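Local coordinates for protein 4-hydroxy-tetrahydrodipicolinate synthase (Thermotoga maritima, PDB 1O5K) that probably catalyses the condensation of pyruvate with aspartate beta-semialdehyde to 4-hydroxy-tetrahydrodipicolinate, a step in the biosynthesis of lysine, at residues Phe14-Phe25 with Val47-Glu58; Ile82-Asn91 with Ala108-Asn119. All coordinates share one frame; numbering follows the deposited sequence.

Contact 1 of 2, residues Phe14-Phe25 with Val47-Glu58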
# COMPACT_ATOMS: atom_id res chain seq x y z
N PHE A 14 -18.04 -6.80 28.58
CA PHE A 14 -17.37 -5.78 29.34
C PHE A 14 -17.24 -4.48 28.58
O PHE A 14 -17.36 -4.47 27.35
CB PHE A 14 -15.96 -6.26 29.75
CG PHE A 14 -14.96 -6.23 28.61
CD1 PHE A 14 -14.08 -5.16 28.44
CD2 PHE A 14 -14.89 -7.27 27.70
CE1 PHE A 14 -13.17 -5.13 27.40
CE2 PHE A 14 -14.02 -7.25 26.65
CZ PHE A 14 -13.14 -6.18 26.47
N ARG A 15 -17.03 -3.39 29.32
CA ARG A 15 -16.59 -2.13 28.74
C ARG A 15 -15.30 -1.75 29.43
O ARG A 15 -15.09 -2.09 30.61
CB ARG A 15 -17.60 -1.01 28.95
CG ARG A 15 -18.88 -1.23 28.15
CD ARG A 15 -19.75 -0.01 28.13
NE ARG A 15 -19.41 0.87 27.02
CZ ARG A 15 -19.46 2.21 27.06
NH1 ARG A 15 -19.79 2.85 28.18
NH2 ARG A 15 -19.14 2.90 25.98
N GLY A 16 -14.44 -1.05 28.70
CA GLY A 16 -13.14 -0.70 29.22
C GLY A 16 -12.09 -1.64 28.68
O GLY A 16 -12.06 -1.86 27.48
N VAL A 17 -11.25 -2.19 29.57
CA VAL A 17 -10.02 -2.88 29.16
C VAL A 17 -10.14 -4.38 29.42
O VAL A 17 -10.46 -4.79 30.56
CB VAL A 17 -8.80 -2.37 29.92
CG1 VAL A 17 -7.56 -3.16 29.49
CG2 VAL A 17 -8.63 -0.91 29.66
N GLY A 18 -9.94 -5.15 28.37
CA GLY A 18 -9.80 -6.59 28.42
C GLY A 18 -8.38 -6.92 28.01
O GLY A 18 -7.96 -6.57 26.93
N THR A 19 -7.62 -7.53 28.92
CA THR A 19 -6.20 -7.83 28.62
C THR A 19 -6.05 -9.09 27.80
O THR A 19 -6.53 -10.10 28.18
CB THR A 19 -5.44 -7.98 29.90
OG1 THR A 19 -5.41 -6.69 30.58
CG2 THR A 19 -3.97 -8.33 29.67
N ALA A 20 -5.34 -8.98 26.68
CA ALA A 20 -5.01 -10.16 25.86
C ALA A 20 -3.73 -10.68 26.49
O ALA A 20 -2.63 -10.25 26.19
CB ALA A 20 -4.81 -9.77 24.43
N ILE A 21 -3.90 -11.61 27.41
CA ILE A 21 -2.82 -11.97 28.35
C ILE A 21 -1.87 -12.96 27.67
O ILE A 21 -2.30 -13.79 26.86
CB ILE A 21 -3.40 -12.49 29.67
CG1 ILE A 21 -2.30 -12.52 30.74
CG2 ILE A 21 -4.09 -13.86 29.49
CD1 ILE A 21 -2.80 -12.69 32.15
N VAL A 22 -0.57 -12.77 27.90
CA VAL A 22 0.45 -13.72 27.45
C VAL A 22 0.32 -15.10 28.14
O VAL A 22 -0.32 -15.25 29.16
CB VAL A 22 1.90 -13.21 27.67
CG1 VAL A 22 2.18 -11.86 27.00
CG2 VAL A 22 2.20 -13.13 29.16
N THR A 23 0.88 -16.11 27.47
CA THR A 23 1.01 -17.44 27.96
C THR A 23 2.48 -17.63 28.36
O THR A 23 3.31 -17.87 27.51
CB THR A 23 0.58 -18.46 26.87
OG1 THR A 23 -0.80 -18.22 26.50
CG2 THR A 23 0.61 -19.86 27.44
N PRO A 24 2.82 -17.53 29.65
CA PRO A 24 4.20 -17.74 30.04
C PRO A 24 4.65 -19.18 29.91
O PRO A 24 3.87 -20.11 30.14
CB PRO A 24 4.24 -17.31 31.51
CG PRO A 24 2.95 -16.57 31.72
CD PRO A 24 1.99 -17.17 30.80
N PHE A 25 5.91 -19.34 29.53
CA PHE A 25 6.57 -20.61 29.44
C PHE A 25 7.82 -20.60 30.25
O PHE A 25 8.47 -19.55 30.41
CB PHE A 25 6.98 -20.95 27.99
CG PHE A 25 5.83 -20.91 26.98
CD1 PHE A 25 5.85 -20.03 25.89
CD2 PHE A 25 4.72 -21.74 27.12
CE1 PHE A 25 4.82 -20.00 24.97
CE2 PHE A 25 3.69 -21.68 26.22
CZ PHE A 25 3.72 -20.84 25.15
N VAL A 47 -8.62 -4.11 35.54
CA VAL A 47 -8.96 -4.64 34.23
C VAL A 47 -10.34 -5.31 34.29
O VAL A 47 -10.71 -5.90 35.29
CB VAL A 47 -7.79 -5.57 33.79
CG1 VAL A 47 -8.13 -6.55 32.76
CG2 VAL A 47 -6.63 -4.67 33.33
N ASN A 48 -11.10 -5.19 33.20
CA ASN A 48 -12.48 -5.58 33.19
C ASN A 48 -12.79 -6.91 32.50
O ASN A 48 -13.90 -7.37 32.58
CB ASN A 48 -13.34 -4.46 32.61
CG ASN A 48 -13.71 -3.43 33.72
OD1 ASN A 48 -13.71 -3.77 34.89
ND2 ASN A 48 -13.97 -2.22 33.35
N ALA A 49 -11.80 -7.52 31.89
CA ALA A 49 -11.90 -8.86 31.23
C ALA A 49 -10.53 -9.39 30.94
O ALA A 49 -9.55 -8.64 30.91
CB ALA A 49 -12.67 -8.77 29.93
N LEU A 50 -10.45 -10.72 30.80
CA LEU A 50 -9.23 -11.36 30.30
C LEU A 50 -9.55 -12.15 29.05
O LEU A 50 -10.50 -12.97 29.03
CB LEU A 50 -8.57 -12.29 31.31
CG LEU A 50 -8.06 -11.70 32.62
CD1 LEU A 50 -7.66 -12.81 33.52
CD2 LEU A 50 -6.88 -10.80 32.38
N ILE A 51 -8.74 -11.90 28.03
CA ILE A 51 -8.75 -12.65 26.79
C ILE A 51 -7.54 -13.58 26.84
O ILE A 51 -6.38 -13.14 26.84
CB ILE A 51 -8.74 -11.75 25.55
CG1 ILE A 51 -10.13 -11.11 25.34
CG2 ILE A 51 -8.37 -12.56 24.35
CD1 ILE A 51 -10.50 -10.08 26.38
N VAL A 52 -7.83 -14.87 26.91
CA VAL A 52 -6.81 -15.91 27.03
C VAL A 52 -6.69 -16.62 25.67
O VAL A 52 -7.70 -16.88 25.00
CB VAL A 52 -7.25 -16.91 28.13
CG1 VAL A 52 -6.32 -18.09 28.21
CG2 VAL A 52 -7.29 -16.21 29.51
N LEU A 53 -5.47 -16.98 25.27
CA LEU A 53 -5.23 -17.69 24.02
C LEU A 53 -5.65 -16.92 22.76
O LEU A 53 -6.14 -17.49 21.82
CB LEU A 53 -5.85 -19.10 24.05
CG LEU A 53 -5.18 -19.96 25.12
CD1 LEU A 53 -6.10 -21.13 25.47
CD2 LEU A 53 -3.81 -20.46 24.71
N GLY A 54 -5.42 -15.62 22.77
CA GLY A 54 -5.42 -14.82 21.54
C GLY A 54 -4.00 -14.93 21.01
O GLY A 54 -3.17 -15.74 21.50
N THR A 55 -3.72 -14.10 20.01
CA THR A 55 -2.39 -14.01 19.39
C THR A 55 -1.34 -13.70 20.39
O THR A 55 -0.23 -14.24 20.36
CB THR A 55 -2.37 -12.85 18.32
OG1 THR A 55 -3.70 -12.54 17.86
CG2 THR A 55 -1.74 -13.37 17.08
N THR A 56 -1.67 -12.77 21.28
CA THR A 56 -0.73 -12.36 22.34
C THR A 56 -0.38 -13.51 23.27
O THR A 56 0.66 -13.53 23.86
CB THR A 56 -1.31 -11.19 23.13
OG1 THR A 56 -1.64 -10.12 22.24
CG2 THR A 56 -0.29 -10.58 24.12
N GLY A 57 -1.29 -14.48 23.42
CA GLY A 57 -1.01 -15.67 24.22
C GLY A 57 -0.51 -16.86 23.40
O GLY A 57 -0.62 -18.02 23.83
N GLU A 58 -0.01 -16.60 22.20
CA GLU A 58 0.63 -17.66 21.38
C GLU A 58 -0.28 -18.85 21.11
O GLU A 58 0.17 -20.00 21.06
CB GLU A 58 1.97 -18.10 21.96
CG GLU A 58 3.00 -17.01 21.75
CD GLU A 58 4.29 -17.24 22.47
OE1 GLU A 58 4.44 -16.62 23.57
OE2 GLU A 58 5.13 -18.02 21.94
O HOH W 1 -3.13 -16.55 26.95
O HOH W 2 -4.29 -13.78 24.96
O HOH W 3 2.20 -15.55 24.93

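Contact 2 of 2, residues Ile82-Asn91 with Ala108-Asn119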
# COMPACT_ATOMS: atom_id res chain seq x y z
N ILE A 82 -14.39 -11.07 36.77
CA ILE A 82 -14.49 -10.51 35.41
C ILE A 82 -14.61 -11.66 34.46
O ILE A 82 -14.24 -12.78 34.81
CB ILE A 82 -13.24 -9.70 35.09
CG1 ILE A 82 -11.99 -10.56 35.20
CG2 ILE A 82 -13.11 -8.53 36.08
CD1 ILE A 82 -10.70 -9.83 34.84
N PRO A 83 -15.13 -11.42 33.25
CA PRO A 83 -15.26 -12.52 32.29
C PRO A 83 -13.95 -12.99 31.75
O PRO A 83 -12.97 -12.17 31.59
CB PRO A 83 -16.08 -11.93 31.17
CG PRO A 83 -15.97 -10.55 31.30
CD PRO A 83 -15.74 -10.19 32.74
N VAL A 84 -13.92 -14.29 31.41
CA VAL A 84 -12.77 -14.91 30.78
C VAL A 84 -13.23 -15.32 29.39
O VAL A 84 -14.14 -16.13 29.23
CB VAL A 84 -12.25 -16.13 31.61
CG1 VAL A 84 -11.14 -16.94 30.87
CG2 VAL A 84 -11.72 -15.65 32.97
N ILE A 85 -12.61 -14.71 28.42
CA ILE A 85 -12.93 -14.85 27.02
C ILE A 85 -11.75 -15.61 26.37
O ILE A 85 -10.62 -15.19 26.48
CB ILE A 85 -13.12 -13.48 26.40
CG1 ILE A 85 -14.27 -12.74 27.07
CG2 ILE A 85 -13.37 -13.62 24.88
CD1 ILE A 85 -14.48 -11.34 26.59
N VAL A 86 -12.05 -16.71 25.69
CA VAL A 86 -11.05 -17.64 25.18
C VAL A 86 -10.97 -17.53 23.66
O VAL A 86 -12.00 -17.60 22.97
CB VAL A 86 -11.41 -19.05 25.56
CG1 VAL A 86 -10.42 -20.06 24.95
CG2 VAL A 86 -11.49 -19.17 27.09
N GLY A 87 -9.78 -17.30 23.15
CA GLY A 87 -9.53 -17.40 21.73
C GLY A 87 -9.81 -18.82 21.21
O GLY A 87 -9.33 -19.77 21.77
N ALA A 88 -10.59 -18.93 20.14
CA ALA A 88 -11.03 -20.22 19.67
C ALA A 88 -11.21 -20.26 18.14
O ALA A 88 -11.86 -21.16 17.62
CB ALA A 88 -12.33 -20.59 20.34
N GLY A 89 -10.68 -19.29 17.43
CA GLY A 89 -10.89 -19.20 15.98
C GLY A 89 -9.77 -19.90 15.22
O GLY A 89 -8.60 -19.77 15.58
N THR A 90 -10.12 -20.65 14.19
CA THR A 90 -9.13 -21.14 13.23
C THR A 90 -9.65 -20.87 11.82
O THR A 90 -10.67 -20.23 11.62
CB THR A 90 -8.79 -22.66 13.41
OG1 THR A 90 -9.83 -23.52 12.86
CG2 THR A 90 -8.71 -23.04 14.87
N ASN A 91 -8.95 -21.38 10.84
CA ASN A 91 -9.39 -21.15 9.44
C ASN A 91 -10.24 -22.27 8.87
O ASN A 91 -10.57 -22.24 7.65
CB ASN A 91 -8.18 -20.77 8.58
CG ASN A 91 -7.15 -21.85 8.47
OD1 ASN A 91 -7.22 -22.89 9.15
ND2 ASN A 91 -6.11 -21.59 7.62
N ALA A 108 -15.79 -21.11 30.02
CA ALA A 108 -15.46 -19.75 29.51
C ALA A 108 -16.71 -18.88 29.46
O ALA A 108 -17.81 -19.39 29.29
CB ALA A 108 -14.85 -19.84 28.14
N ASN A 109 -16.52 -17.57 29.54
CA ASN A 109 -17.65 -16.64 29.55
C ASN A 109 -17.99 -16.11 28.14
O ASN A 109 -19.01 -15.46 27.92
CB ASN A 109 -17.38 -15.50 30.52
CG ASN A 109 -17.04 -16.00 31.93
OD1 ASN A 109 -15.93 -15.78 32.44
ND2 ASN A 109 -17.99 -16.67 32.57
N GLY A 110 -17.09 -16.38 27.21
CA GLY A 110 -17.22 -16.02 25.81
C GLY A 110 -16.06 -16.56 25.02
O GLY A 110 -15.08 -17.09 25.57
N VAL A 111 -16.13 -16.42 23.70
CA VAL A 111 -15.00 -16.77 22.87
C VAL A 111 -14.66 -15.62 21.92
O VAL A 111 -15.56 -14.85 21.44
CB VAL A 111 -15.23 -18.10 22.04
CG1 VAL A 111 -15.10 -19.34 22.90
CG2 VAL A 111 -16.56 -18.03 21.34
N LEU A 112 -13.38 -15.52 21.60
CA LEU A 112 -12.88 -14.57 20.63
C LEU A 112 -12.52 -15.38 19.39
O LEU A 112 -11.76 -16.32 19.48
CB LEU A 112 -11.65 -13.85 21.21
CG LEU A 112 -11.01 -12.75 20.32
CD1 LEU A 112 -11.95 -11.56 20.26
CD2 LEU A 112 -9.66 -12.30 20.80
N VAL A 113 -13.15 -15.08 18.26
CA VAL A 113 -13.00 -15.92 17.08
C VAL A 113 -12.51 -15.10 15.91
O VAL A 113 -13.26 -14.32 15.29
CB VAL A 113 -14.34 -16.58 16.72
CG1 VAL A 113 -14.26 -17.38 15.46
CG2 VAL A 113 -14.87 -17.42 17.87
N VAL A 114 -11.22 -15.27 15.62
CA VAL A 114 -10.60 -14.52 14.55
C VAL A 114 -11.22 -14.94 13.22
O VAL A 114 -11.62 -16.10 13.03
CB VAL A 114 -9.05 -14.71 14.56
CG1 VAL A 114 -8.67 -16.13 14.28
CG2 VAL A 114 -8.34 -13.68 13.70
N THR A 115 -11.33 -13.99 12.32
CA THR A 115 -11.64 -14.35 10.92
C THR A 115 -10.61 -15.38 10.47
O THR A 115 -9.41 -15.25 10.74
CB THR A 115 -11.49 -13.14 9.97
OG1 THR A 115 -10.15 -12.65 10.04
CG2 THR A 115 -12.40 -11.97 10.35
N PRO A 116 -11.05 -16.43 9.78
CA PRO A 116 -10.14 -17.38 9.19
C PRO A 116 -8.98 -16.72 8.48
O PRO A 116 -9.16 -15.83 7.63
CB PRO A 116 -11.02 -18.13 8.21
CG PRO A 116 -12.37 -18.16 8.96
CD PRO A 116 -12.48 -16.80 9.58
N TYR A 117 -7.78 -17.12 8.89
CA TYR A 117 -6.49 -16.62 8.36
C TYR A 117 -6.02 -17.54 7.23
O TYR A 117 -6.45 -18.68 7.18
CB TYR A 117 -5.40 -16.56 9.48
CG TYR A 117 -5.47 -17.76 10.41
CD1 TYR A 117 -4.90 -19.00 10.04
CD2 TYR A 117 -6.18 -17.70 11.60
CE1 TYR A 117 -4.99 -20.10 10.86
CE2 TYR A 117 -6.29 -18.81 12.41
CZ TYR A 117 -5.68 -20.00 12.04
OH TYR A 117 -5.81 -21.09 12.85
N TYR A 118 -5.26 -17.00 6.29
CA TYR A 118 -4.55 -17.72 5.24
C TYR A 118 -5.40 -18.15 4.04
O TYR A 118 -4.92 -18.05 2.91
CB TYR A 118 -3.84 -18.95 5.82
CG TYR A 118 -2.88 -19.68 4.89
CD1 TYR A 118 -1.86 -19.01 4.24
CD2 TYR A 118 -2.99 -21.04 4.68
CE1 TYR A 118 -1.00 -19.68 3.38
CE2 TYR A 118 -2.14 -21.70 3.83
CZ TYR A 118 -1.14 -21.01 3.18
OH TYR A 118 -0.29 -21.67 2.34
N ASN A 119 -6.64 -18.59 4.26
CA ASN A 119 -7.48 -19.03 3.14
C ASN A 119 -8.42 -17.95 2.61
O ASN A 119 -9.13 -18.22 1.65
CB ASN A 119 -8.21 -20.32 3.45
CG ASN A 119 -9.02 -20.28 4.73
OD1 ASN A 119 -9.17 -19.25 5.38
ND2 ASN A 119 -9.68 -21.44 5.02
O HOH W 4 -14.92 -15.49 34.99
O HOH W 5 -9.43 -16.46 17.73
O HOH W 6 -12.34 -18.65 13.19

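Contact 1 of 2, residues Phe14-Phe25 with Val47-Glu58
T19 and I51 join two neighbouring parallel strands of the TIM barrel of this DapA-family enzyme, T19 O accepting I51 N at 2.9 Å. Close packing marks the start of these strands. There A49 CB stands over one face of the F14 ring, offset toward the rim and 3.5 Å from F14 CD2, in a CH-pi contact; F14 CG, lying between its own backbone N and carbonyl carbon (chi1 76°), brings the ring beneath that methyl. G18 suits the site, since a CB on it would collide with F14 CZ and press on I51 CD1. The exposed end beside this cluster is polar: N48 ND2 donates to R15 O at 3.0 Å, while the R15 guanidinium turns to D215. Past I21 the two chain segments are joined partly through water, one molecule donating to both I21 O and I51 O and accepting from G54 N. T56, predicted to bind pyruvate, sets CG2 against A20 O and directs its hydroxyl to N263 and the modified lysine at position 173. Further on, T23 OG1 donates to G57 O over 2.7 Å, tilted 22° from the carbonyl plane.

Contact 2 of 2, residues Ile82-Asn91 with Ala108-Asn119
The N91 and Y117 side chains cross at about a right angle, with the CB of N91 over one face of the tyrosine ring, 4.2 Å from its centroid, in a CH-pi contact, although the planes of amide and ring are only 26° apart. With CG between its backbone N and carbonyl carbon (chi1 64°), N91 can send ND2 back to Y117 O at 3.0 Å, the acceptor lying in the amide plane. Its carbonyl is held in turn, N91 O receiving N119 ND2 at 2.9 Å, whereas the buried N91 N has no partner in the model. At the far end of the ring Y117 OH lies 3.3 Å from T90 CA, and V114 CG1 meets the edge. These loops follow the parallel strands of a beta-alpha-beta unit, whose helix 93-106 covers A88 and V111. At the other end of the strands N109 grips V84 twice: OD1 accepts V84 N through an in-plane lone pair at 2.7 Å, and N109 N donates to V84 O. Y117 also stacks on Y118 of the second subunit, a tyrosine predicted to serve in the proton relay. Replacing Y117 with an alanine would probably leave N91 CB without the ring face beside it, T90 without its hydroxyl neighbour, and that ring of the second subunit without its stacking mate. A water donates to both T90 O and V114 O.

How the contacts relate
The two contacts illustrate how a barrel repeats one backbone scheme with different surroundings. Both are largely buried and pair parallel strands of one sheet: strands 49-52 and 84-87 are neighbours, with L50 O and V52 O probably accepting I85 N and G87 N. Each has an asparagine near the start of its second strand, but N48 binds a carbonyl through its side-chain amide, whereas N109 uses its side-chain oxygen as an acceptor. Contact 1 lies nearer the centre of the chain, and its loop carries T56, predicted to bind pyruvate. Contact 2 reaches the second subunit more widely, with Y117 and Y118 stacking on Y118 and Y117 of that chain; from contact 1, T55 weakly hydrogen-bonds Y118 of the neighbouring subunit.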